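Local coordinates for protein alpha-1,4-endofucoidanase (PDB 6DLH) that hydrolyses fucoidan, a fucose-based marine polysaccharide, from within its chains as a retaining glycoside hydrolase of family 107 that carries calcium ions, at residues Pro344-Thr349 with Asn403-Thr408. Residues are numbered along the deposited sequence; the frame is centred on the assembly and turned at random.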
loop_
_atom_site.group_PDB
_atom_site.type_symbol
_atom_site.label_atom_id
_atom_site.label_comp_id
_atom_site.label_asym_id
_atom_site.label_seq_id
_atom_site.Cartn_x
_atom_site.Cartn_y
_atom_site.Cartn_z
ATOM N N PRO A 344 -9.509 -16.712 -2.791
ATOM C CA PRO A 344 -8.956 -17.270 -4.031
ATOM C C PRO A 344 -8.080 -16.274 -4.791
ATOM O O PRO A 344 -8.047 -15.090 -4.454
ATOM C CB PRO A 344 -10.228 -17.564 -4.840
ATOM C CG PRO A 344 -11.180 -16.454 -4.427
ATOM C CD PRO A 344 -10.892 -16.225 -2.954
ATOM N N LYS A 345 -7.373 -16.770 -5.815
ATOM C CA LYS A 345 -6.607 -15.935 -6.730
ATOM C C LYS A 345 -7.322 -15.880 -8.074
ATOM O O LYS A 345 -7.795 -16.903 -8.558
ATOM C CB LYS A 345 -5.252 -16.554 -7.094
ATOM C CG LYS A 345 -4.507 -17.292 -5.999
ATOM C CD LYS A 345 -3.278 -17.991 -6.542
ATOM C CE LYS A 345 -2.897 -19.194 -5.706
ATOM N NZ LYS A 345 -1.508 -19.626 -5.987
ATOM N N GLN A 346 -7.319 -14.698 -8.697
ATOM C CA GLN A 346 -7.990 -14.491 -9.971
ATOM C C GLN A 346 -7.071 -14.858 -11.138
ATOM O O GLN A 346 -7.548 -15.354 -12.154
ATOM C CB GLN A 346 -8.484 -13.045 -10.071
ATOM C CG GLN A 346 -9.270 -12.742 -11.342
ATOM C CD GLN A 346 -9.913 -11.381 -11.267
ATOM O OE1 GLN A 346 -9.586 -10.557 -10.406
ATOM N NE2 GLN A 346 -10.856 -11.140 -12.166
ATOM N N SER A 347 -5.760 -14.609 -10.984
ATOM C CA SER A 347 -4.774 -14.930 -12.007
ATOM C C SER A 347 -4.278 -16.358 -11.806
ATOM O O SER A 347 -4.536 -16.958 -10.764
ATOM C CB SER A 347 -3.603 -13.993 -11.959
ATOM O OG SER A 347 -2.594 -14.495 -11.080
ATOM N N THR A 348 -3.518 -16.856 -12.792
ATOM C CA THR A 348 -2.933 -18.187 -12.749
ATOM C C THR A 348 -1.674 -18.220 -11.881
ATOM O O THR A 348 -1.131 -19.294 -11.640
ATOM C CB THR A 348 -2.578 -18.697 -14.158
ATOM O OG1 THR A 348 -1.657 -17.774 -14.743
ATOM C CG2 THR A 348 -3.769 -18.860 -15.075
ATOM N N THR A 349 -1.188 -17.065 -11.411
ATOM C CA THR A 349 0.177 -17.040 -10.898
ATOM C C THR A 349 0.261 -16.621 -9.430
ATOM O O THR A 349 0.989 -17.247 -8.663
ATOM C CB THR A 349 1.134 -16.298 -11.845
ATOM O OG1 THR A 349 0.593 -14.999 -12.079
ATOM C CG2 THR A 349 1.326 -17.016 -13.166
ATOM N N ASN A 403 -12.541 -6.562 -16.460
ATOM C CA ASN A 403 -13.526 -7.223 -17.306
ATOM C C ASN A 403 -14.370 -8.195 -16.477
ATOM O O ASN A 403 -15.597 -8.093 -16.446
ATOM C CB ASN A 403 -12.839 -7.917 -18.485
ATOM C CG ASN A 403 -13.766 -8.796 -19.296
ATOM O OD1 ASN A 403 -14.638 -8.297 -20.000
ATOM N ND2 ASN A 403 -13.569 -10.107 -19.225
ATOM N N GLN A 404 -13.700 -9.115 -15.766
ATOM C CA GLN A 404 -14.390 -10.166 -15.032
ATOM C C GLN A 404 -15.239 -9.584 -13.900
ATOM O O GLN A 404 -16.378 -10.008 -13.691
ATOM C CB GLN A 404 -13.395 -11.227 -14.552
ATOM C CG GLN A 404 -12.635 -11.916 -15.683
ATOM C CD GLN A 404 -12.002 -13.222 -15.258
ATOM O OE1 GLN A 404 -11.384 -13.321 -14.193
ATOM N NE2 GLN A 404 -12.138 -14.237 -16.099
ATOM N N PHE A 405 -14.675 -8.606 -13.179
ATOM C CA PHE A 405 -15.346 -7.916 -12.087
ATOM C C PHE A 405 -16.565 -7.137 -12.578
ATOM O O PHE A 405 -17.589 -7.098 -11.901
ATOM C CB PHE A 405 -14.345 -7.070 -11.285
ATOM C CG PHE A 405 -14.078 -7.624 -9.910
ATOM C CD1 PHE A 405 -13.164 -8.646 -9.718
ATOM C CD2 PHE A 405 -14.788 -7.166 -8.811
ATOM C CE1 PHE A 405 -12.954 -9.185 -8.455
ATOM C CE2 PHE A 405 -14.578 -7.705 -7.548
ATOM C CZ PHE A 405 -13.654 -8.712 -7.370
ATOM N N GLU A 406 -16.466 -6.542 -13.774
ATOM C CA GLU A 406 -17.581 -5.808 -14.356
ATOM C C GLU A 406 -18.720 -6.759 -14.727
ATOM O O GLU A 406 -19.879 -6.473 -14.436
ATOM C CB GLU A 406 -17.120 -4.960 -15.544
ATOM C CG GLU A 406 -16.364 -3.704 -15.144
ATOM C CD GLU A 406 -17.172 -2.569 -14.538
ATOM O OE1 GLU A 406 -18.389 -2.749 -14.314
ATOM O OE2 GLU A 406 -16.582 -1.497 -14.294
ATOM N N LEU A 407 -18.393 -7.890 -15.376
ATOM C CA LEU A 407 -19.411 -8.879 -15.705
ATOM C C LEU A 407 -20.089 -9.361 -14.422
ATOM O O LEU A 407 -21.311 -9.427 -14.355
ATOM C CB LEU A 407 -18.780 -10.039 -16.488
ATOM C CG LEU A 407 -18.276 -9.681 -17.890
ATOM C CD1 LEU A 407 -17.461 -10.814 -18.497
ATOM C CD2 LEU A 407 -19.427 -9.285 -18.812
ATOM N N THR A 408 -19.284 -9.677 -13.401
ATOM C CA THR A 408 -19.784 -10.036 -12.083
ATOM C C THR A 408 -20.734 -8.964 -11.543
ATOM O O THR A 408 -21.786 -9.292 -10.990
ATOM C CB THR A 408 -18.626 -10.290 -11.109
ATOM O OG1 THR A 408 -17.826 -11.349 -11.639
ATOM C CG2 THR A 408 -19.090 -10.646 -9.713
HETATM O O HOH W 1 -10.158 -15.647 -13.398
#
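Two buried glutamines, Q346 and Q404, meet amide to amide, their side chains running past each other in opposite directions, with F405 as the third partner. NE2 of Q346 donates to OE1 of Q404 over 3.0 Å, nearly straight at 175°. The donor meets a lone pair in the carbonyl plane, and the two amides lie almost flat with one another, 14° apart. Q346 reaches this far because its CG stands anti to the backbone N (chi1 -177°) and the chain stays extended beyond it. A water lies 2.7 Å from OE1 of Q404 and 2.9 Å from the backbone O of Q346, within hydrogen-bonding reach of both. NE2 of Q404 is held in turn by the backbone O of L359 and by OD1 of D361, which fixes which way its amide faces. Beside the pair, OE1 of Q346 lies at the edge of the F405 ring, near its plane, 4.1 Å from CD1 of F405. F405 also packs on L46 and M48 of strand 46-49. Were Q346 an alanine, OE1 of Q404 would probably lose its amide donor and a gap would be likely to open beside the F405 ring. The contact thus ties the loop following strand 341-342 to helix 399-415, which packs against the parallel sheet of the catalytic domain, a core consistent with the (beta/alpha)-barrel of GH29-like fucosidases.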